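Local coordinates for KLTH0A00704p (Lachancea thermotolerans, PDB 4J2G), which acts in autophagy as Atg13, whose HORMA domain, the part in this structure, mediates recruitment of PI 3-kinase, at residues Leu22-Leu36 against Val157-Leu171. The protein carries 1 engineered substitution. Sequence-based numbering, arbitrary orientation.
Sequences LWELIDNFFLKAALL and VSELYRQLVLLFRYL
Phe29 and Leu164 meet midway along the nearly parallel segments 22-36 and 157-171, of helices 18-39 and 158-177, whose axes come within 10.3 Å at 10°, and they illustrate how an aromatic ring can fill the gap between such a pair by apolar contact, with no hydrogen bond between residues 22-36 and 157-171. CD2 of Leu164 rests over one face of the Phe29 ring, a CH-pi contact 4.1 Å from the centroid and only 17° off the normal. The ring reaches across because CG of Phe29 stands anti to its backbone N (chi1 -173°), which also carries CE1 to 3.4 Å from the backbone O of Leu164. Around the rest of the ring, CB of Phe168 lies at the edge, while Leu167 CD2 comes in against CZ, its side chain running roughly perpendicular to that of Phe29.

One turn further along, the second helix supplies the ring. Phe168 is a knob in the hole formed by Phe29, Lys32, Ala33 and Leu36; its CE1 edge faces the backbone O of Lys32 in the plane of the ring, and Leu36, pointing back at Phe168, sets CG 3.6 Å from Phe168 CZ. Leu36 CD1 then packs 3.8 Å from Leu171 CG, and Leu171 CD2 meets the methyl of Ala33. Toward the N-terminal ends, Leu25 and Leu160 pass alongside with their tips pointing contrary ways, CD2 to CD2 at 3.7 Å, whereas the other branch of Leu25 sends CD1 to the edge of the Tyr161 ring, 3.9 Å from its CD1.

Both helices lie against the five-stranded antiparallel sheet of this HORMA domain: Phe29 and Leu167 share Ile259 of strand 255-264, Leu164 and Leu167 touch Ile250 of strand 242-252, and Ala33 and Leu171 reach Ile134 and Trp132, respectively, on strand 126-136.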
loop_
_atom_site.group_PDB
_atom_site.type_symbol
_atom_site.label_atom_id
_atom_site.label_comp_id
_atom_site.label_asym_id
_atom_site.label_seq_id
_atom_site.Cartn_x
_atom_site.Cartn_y
_atom_site.Cartn_z
ATOM N N LEU A 22 19.001 -17.507 6.642
ATOM C CA LEU A 22 17.716 -17.499 5.989
ATOM C C LEU A 22 16.747 -16.512 6.632
ATOM O O LEU A 22 16.265 -15.582 5.964
ATOM C CB LEU A 22 17.141 -18.908 5.995
ATOM C CG LEU A 22 17.259 -19.771 4.731
ATOM C CD1 LEU A 22 18.540 -19.544 3.947
ATOM C CD2 LEU A 22 17.121 -21.225 5.120
ATOM N N TRP A 23 16.487 -16.675 7.926
ATOM C CA TRP A 23 15.737 -15.649 8.632
ATOM C C TRP A 23 16.271 -14.236 8.502
ATOM O O TRP A 23 15.472 -13.328 8.391
ATOM C CB TRP A 23 15.447 -16.002 10.069
ATOM C CG TRP A 23 14.185 -16.726 10.166
ATOM C CD1 TRP A 23 13.007 -16.418 9.533
ATOM C CD2 TRP A 23 13.933 -17.879 10.955
ATOM N NE1 TRP A 23 12.034 -17.320 9.885
ATOM C CE2 TRP A 23 12.576 -18.230 10.758
ATOM C CE3 TRP A 23 14.715 -18.645 11.831
ATOM C CZ2 TRP A 23 11.981 -19.323 11.406
ATOM C CZ3 TRP A 23 14.126 -19.743 12.473
ATOM C CH2 TRP A 23 12.770 -20.070 12.255
ATOM N N GLU A 24 17.586 -14.045 8.444
ATOM C CA GLU A 24 18.090 -12.676 8.302
ATOM C C GLU A 24 17.898 -12.092 6.896
ATOM O O GLU A 24 17.743 -10.874 6.727
ATOM C CB GLU A 24 19.555 -12.557 8.696
ATOM C CG GLU A 24 19.795 -12.401 10.182
ATOM C CD GLU A 24 21.242 -12.046 10.505
ATOM O OE1 GLU A 24 21.659 -12.292 11.662
ATOM O OE2 GLU A 24 21.954 -11.514 9.606
ATOM N N LEU A 25 17.958 -12.958 5.892
ATOM C CA LEU A 25 17.642 -12.572 4.543
ATOM C C LEU A 25 16.149 -12.115 4.553
ATOM O O LEU A 25 15.839 -10.984 4.216
ATOM C CB LEU A 25 17.867 -13.761 3.623
ATOM C CG LEU A 25 18.775 -13.639 2.394
ATOM C CD1 LEU A 25 19.988 -12.743 2.642
ATOM C CD2 LEU A 25 19.223 -15.023 1.905
ATOM N N ILE A 26 15.263 -12.985 5.024
ATOM C CA ILE A 26 13.858 -12.697 5.096
ATOM C C ILE A 26 13.520 -11.365 5.764
ATOM O O ILE A 26 12.902 -10.487 5.134
ATOM C CB ILE A 26 13.069 -13.872 5.670
ATOM C CG1 ILE A 26 13.177 -15.064 4.716
ATOM C CG2 ILE A 26 11.583 -13.500 5.798
ATOM C CD1 ILE A 26 12.953 -16.419 5.362
ATOM N N ASP A 27 13.951 -11.200 7.003
ATOM C CA ASP A 27 13.668 -9.992 7.785
ATOM C C ASP A 27 14.226 -8.714 7.105
ATOM O O ASP A 27 13.608 -7.630 7.172
ATOM C CB ASP A 27 14.220 -10.157 9.194
ATOM C CG ASP A 27 13.998 -8.935 10.082
ATOM O OD1 ASP A 27 12.865 -8.459 10.318
ATOM O OD2 ASP A 27 15.001 -8.447 10.583
ATOM N N ASN A 28 15.358 -8.857 6.425
ATOM C CA ASN A 28 16.019 -7.740 5.780
ATOM C C ASN A 28 15.227 -7.329 4.536
ATOM O O ASN A 28 15.139 -6.145 4.191
ATOM C CB ASN A 28 17.446 -8.100 5.356
ATOM C CG ASN A 28 18.467 -7.949 6.479
ATOM O OD1 ASN A 28 18.240 -7.286 7.498
ATOM N ND2 ASN A 28 19.624 -8.559 6.278
ATOM N N PHE A 29 14.644 -8.317 3.877
ATOM C CA PHE A 29 13.840 -8.037 2.742
ATOM C C PHE A 29 12.585 -7.219 3.164
ATOM O O PHE A 29 12.266 -6.166 2.570
ATOM C CB PHE A 29 13.396 -9.310 2.112
ATOM C CG PHE A 29 12.699 -9.071 0.861
ATOM C CD1 PHE A 29 13.433 -8.753 -0.298
ATOM C CD2 PHE A 29 11.318 -9.050 0.837
ATOM C CE1 PHE A 29 12.788 -8.449 -1.474
ATOM C CE2 PHE A 29 10.654 -8.733 -0.332
ATOM C CZ PHE A 29 11.386 -8.421 -1.480
ATOM N N PHE A 30 11.877 -7.718 4.176
ATOM C CA PHE A 30 10.712 -7.016 4.724
ATOM C C PHE A 30 11.050 -5.555 4.935
ATOM O O PHE A 30 10.312 -4.691 4.482
ATOM C CB PHE A 30 10.319 -7.567 6.072
ATOM C CG PHE A 30 9.325 -8.651 6.014
ATOM C CD1 PHE A 30 9.581 -9.843 5.310
ATOM C CD2 PHE A 30 8.116 -8.493 6.675
ATOM C CE1 PHE A 30 8.614 -10.838 5.286
ATOM C CE2 PHE A 30 7.137 -9.465 6.624
ATOM C CZ PHE A 30 7.404 -10.664 5.969
ATOM N N LEU A 31 12.174 -5.311 5.604
ATOM C CA LEU A 31 12.695 -3.957 5.824
ATOM C C LEU A 31 12.967 -3.196 4.535
ATOM O O LEU A 31 12.449 -2.098 4.395
ATOM C CB LEU A 31 13.950 -3.954 6.676
ATOM C CG LEU A 31 13.816 -4.503 8.114
ATOM C CD1 LEU A 31 15.207 -4.561 8.787
ATOM C CD2 LEU A 31 12.869 -3.690 8.959
ATOM N N LYS A 32 13.735 -3.780 3.586
ATOM C CA LYS A 32 13.985 -3.131 2.295
ATOM C C LYS A 32 12.662 -2.849 1.533
ATOM O O LYS A 32 12.472 -1.745 1.001
ATOM C CB LYS A 32 14.961 -3.947 1.394
ATOM C CG LYS A 32 16.420 -3.944 1.862
ATOM C CD LYS A 32 17.344 -4.713 0.913
ATOM C CE LYS A 32 18.674 -5.045 1.600
ATOM N NZ LYS A 32 19.577 -5.891 0.750
ATOM N N ALA A 33 11.786 -3.869 1.473
ATOM C CA ALA A 33 10.512 -3.785 0.787
ATOM C C ALA A 33 9.640 -2.629 1.310
ATOM O O ALA A 33 9.195 -1.733 0.529
ATOM C CB ALA A 33 9.753 -5.124 0.816
ATOM N N ALA A 34 9.485 -2.594 2.622
ATOM C CA ALA A 34 8.809 -1.482 3.252
ATOM C C ALA A 34 9.501 -0.139 2.955
ATOM O O ALA A 34 8.827 0.896 2.748
ATOM C CB ALA A 34 8.686 -1.740 4.740
ATOM N N LEU A 35 10.834 -0.120 2.897
ATOM C CA LEU A 35 11.494 1.157 2.688
ATOM C C LEU A 35 11.202 1.662 1.282
ATOM O O LEU A 35 10.733 2.785 1.121
ATOM C CB LEU A 35 13.001 1.119 3.019
ATOM C CG LEU A 35 13.425 1.134 4.497
ATOM C CD1 LEU A 35 14.928 0.875 4.641
ATOM C CD2 LEU A 35 13.006 2.393 5.284
ATOM N N LEU A 36 11.406 0.804 0.274
ATOM C CA LEU A 36 11.056 1.104 -1.097
ATOM C C LEU A 36 9.637 1.724 -1.240
ATOM O O LEU A 36 9.453 2.822 -1.792
ATOM C CB LEU A 36 11.064 -0.197 -1.860
ATOM C CG LEU A 36 11.591 -0.446 -3.267
ATOM C CD1 LEU A 36 10.601 -1.337 -4.029
ATOM C CD2 LEU A 36 11.981 0.803 -4.062
ATOM N N VAL A 157 20.962 -19.840 2.124
ATOM C CA VAL A 157 21.344 -20.188 0.761
ATOM C C VAL A 157 21.499 -18.965 -0.141
ATOM O O VAL A 157 20.826 -17.929 0.015
ATOM C CB VAL A 157 20.408 -21.218 0.070
ATOM C CG1 VAL A 157 20.540 -22.618 0.670
ATOM C CG2 VAL A 157 18.964 -20.768 0.102
ATOM N N SER A 158 22.410 -19.121 -1.091
ATOM C CA SER A 158 22.687 -18.120 -2.083
ATOM C C SER A 158 21.511 -18.102 -3.048
ATOM O O SER A 158 21.274 -17.109 -3.739
ATOM C CB SER A 158 23.985 -18.465 -2.815
ATOM O OG SER A 158 24.841 -17.332 -2.844
ATOM N N GLU A 159 20.769 -19.204 -3.078
ATOM C CA GLU A 159 19.631 -19.293 -3.967
ATOM C C GLU A 159 18.434 -18.474 -3.497
ATOM O O GLU A 159 17.757 -17.856 -4.311
ATOM C CB GLU A 159 19.232 -20.741 -4.265
ATOM C CG GLU A 159 18.473 -20.895 -5.590
ATOM C CD GLU A 159 18.868 -19.880 -6.679
ATOM O OE1 GLU A 159 20.042 -19.432 -6.740
ATOM O OE2 GLU A 159 17.989 -19.524 -7.492
ATOM N N LEU A 160 18.177 -18.459 -2.196
ATOM C CA LEU A 160 17.134 -17.587 -1.670
ATOM C C LEU A 160 17.543 -16.137 -1.785
ATOM O O LEU A 160 16.701 -15.253 -1.823
ATOM C CB LEU A 160 16.847 -17.891 -0.227
ATOM C CG LEU A 160 15.990 -16.859 0.488
ATOM C CD1 LEU A 160 14.529 -16.973 0.075
ATOM C CD2 LEU A 160 16.154 -17.032 1.983
ATOM N N TYR A 161 18.838 -15.893 -1.830
ATOM C CA TYR A 161 19.313 -14.556 -1.966
ATOM C C TYR A 161 18.948 -14.057 -3.353
ATOM O O TYR A 161 18.572 -12.903 -3.521
ATOM C CB TYR A 161 20.819 -14.485 -1.787
ATOM C CG TYR A 161 21.300 -13.086 -1.986
ATOM C CD1 TYR A 161 20.984 -12.100 -1.051
ATOM C CD2 TYR A 161 22.014 -12.728 -3.121
ATOM C CE1 TYR A 161 21.376 -10.793 -1.226
ATOM C CE2 TYR A 161 22.429 -11.417 -3.299
ATOM C CZ TYR A 161 22.096 -10.464 -2.344
ATOM O OH TYR A 161 22.493 -9.164 -2.485
ATOM N N ARG A 162 19.047 -14.935 -4.338
ATOM C CA ARG A 162 18.842 -14.539 -5.702
ATOM C C ARG A 162 17.340 -14.349 -5.957
ATOM O O ARG A 162 16.955 -13.424 -6.651
ATOM C CB ARG A 162 19.469 -15.566 -6.650
ATOM C CG ARG A 162 19.614 -15.080 -8.076
ATOM C CD ARG A 162 19.674 -16.262 -9.017
ATOM N NE ARG A 162 18.450 -17.060 -8.967
ATOM C CZ ARG A 162 17.636 -17.272 -10.002
ATOM N NH1 ARG A 162 17.904 -16.748 -11.201
ATOM N NH2 ARG A 162 16.550 -18.019 -9.836
ATOM N N GLN A 163 16.515 -15.233 -5.394
ATOM C CA GLN A 163 15.064 -15.099 -5.415
ATOM C C GLN A 163 14.596 -13.750 -4.831
ATOM O O GLN A 163 13.566 -13.245 -5.233
ATOM C CB GLN A 163 14.374 -16.198 -4.599
ATOM C CG GLN A 163 14.703 -17.635 -4.966
ATOM C CD GLN A 163 14.164 -18.020 -6.315
ATOM O OE1 GLN A 163 12.964 -17.905 -6.567
ATOM N NE2 GLN A 163 15.049 -18.479 -7.199
ATOM N N LEU A 164 15.339 -13.184 -3.887
ATOM C CA LEU A 164 14.899 -11.963 -3.265
ATOM C C LEU A 164 15.373 -10.737 -4.030
ATOM O O LEU A 164 14.727 -9.720 -3.980
ATOM C CB LEU A 164 15.238 -11.909 -1.772
ATOM C CG LEU A 164 14.530 -12.999 -0.962
ATOM C CD1 LEU A 164 15.260 -13.159 0.356
ATOM C CD2 LEU A 164 13.043 -12.737 -0.712
ATOM N N VAL A 165 16.432 -10.874 -4.816
ATOM C CA VAL A 165 16.948 -9.787 -5.614
ATOM C C VAL A 165 15.967 -9.602 -6.758
ATOM O O VAL A 165 15.627 -8.477 -7.144
ATOM C CB VAL A 165 18.377 -10.121 -6.138
ATOM C CG1 VAL A 165 18.757 -9.257 -7.312
ATOM C CG2 VAL A 165 19.423 -9.931 -5.044
ATOM N N LEU A 166 15.534 -10.728 -7.312
ATOM C CA LEU A 166 14.561 -10.742 -8.401
ATOM C C LEU A 166 13.214 -10.181 -7.931
ATOM O O LEU A 166 12.610 -9.364 -8.599
ATOM C CB LEU A 166 14.347 -12.166 -8.875
ATOM C CG LEU A 166 14.993 -12.725 -10.154
ATOM C CD1 LEU A 166 16.204 -11.948 -10.642
ATOM C CD2 LEU A 166 15.298 -14.197 -9.922
ATOM N N LEU A 167 12.754 -10.634 -6.774
ATOM C CA LEU A 167 11.550 -10.124 -6.194
ATOM C C LEU A 167 11.627 -8.616 -5.929
ATOM O O LEU A 167 10.636 -7.880 -6.160
ATOM C CB LEU A 167 11.245 -10.849 -4.915
ATOM C CG LEU A 167 9.960 -10.380 -4.269
ATOM C CD1 LEU A 167 8.841 -10.947 -5.075
ATOM C CD2 LEU A 167 9.878 -10.915 -2.870
ATOM N N PHE A 168 12.794 -8.144 -5.507
ATOM C CA PHE A 168 12.907 -6.749 -5.164
ATOM C C PHE A 168 12.771 -5.825 -6.396
ATOM O O PHE A 168 12.152 -4.757 -6.309
ATOM C CB PHE A 168 14.195 -6.486 -4.414
ATOM C CG PHE A 168 14.314 -5.076 -3.895
ATOM C CD1 PHE A 168 13.577 -4.668 -2.755
ATOM C CD2 PHE A 168 15.151 -4.151 -4.521
ATOM C CE1 PHE A 168 13.687 -3.376 -2.251
ATOM C CE2 PHE A 168 15.261 -2.846 -4.021
ATOM C CZ PHE A 168 14.530 -2.468 -2.895
ATOM N N ARG A 169 13.330 -6.244 -7.529
ATOM C CA ARG A 169 13.398 -5.392 -8.734
ATOM C C ARG A 169 12.032 -5.383 -9.364
ATOM O O ARG A 169 11.596 -4.424 -9.994
ATOM C CB ARG A 169 14.446 -5.888 -9.750
ATOM C CG ARG A 169 15.888 -5.878 -9.226
ATOM C CD ARG A 169 16.961 -6.068 -10.310
ATOM N NE ARG A 169 17.107 -7.451 -10.797
ATOM C CZ ARG A 169 18.231 -8.193 -10.773
ATOM N NH1 ARG A 169 19.374 -7.723 -10.276
ATOM N NH2 ARG A 169 18.219 -9.431 -11.261
ATOM N N TYR A 170 11.366 -6.507 -9.204
ATOM C CA TYR A 170 10.089 -6.641 -9.750
ATOM C C TYR A 170 9.138 -5.612 -8.975
ATOM O O TYR A 170 8.407 -4.843 -9.564
ATOM C CB TYR A 170 9.604 -8.065 -9.585
ATOM C CG TYR A 170 8.178 -8.111 -10.042
ATOM C CD1 TYR A 170 7.868 -8.001 -11.385
ATOM C CD2 TYR A 170 7.124 -8.071 -9.121
ATOM C CE1 TYR A 170 6.542 -7.951 -11.811
ATOM C CE2 TYR A 170 5.791 -8.022 -9.538
ATOM C CZ TYR A 170 5.513 -7.971 -10.887
ATOM O OH TYR A 170 4.196 -7.969 -11.334
ATOM N N LEU A 171 9.280 -5.596 -7.668
ATOM C CA LEU A 171 8.526 -4.769 -6.778
ATOM C C LEU A 171 8.864 -3.302 -7.068
ATOM O O LEU A 171 7.965 -2.483 -7.026
ATOM C CB LEU A 171 8.800 -5.190 -5.340
ATOM C CG LEU A 171 8.254 -4.340 -4.199
ATOM C CD1 LEU A 171 6.717 -4.512 -4.146
ATOM C CD2 LEU A 171 8.919 -4.909 -2.944
#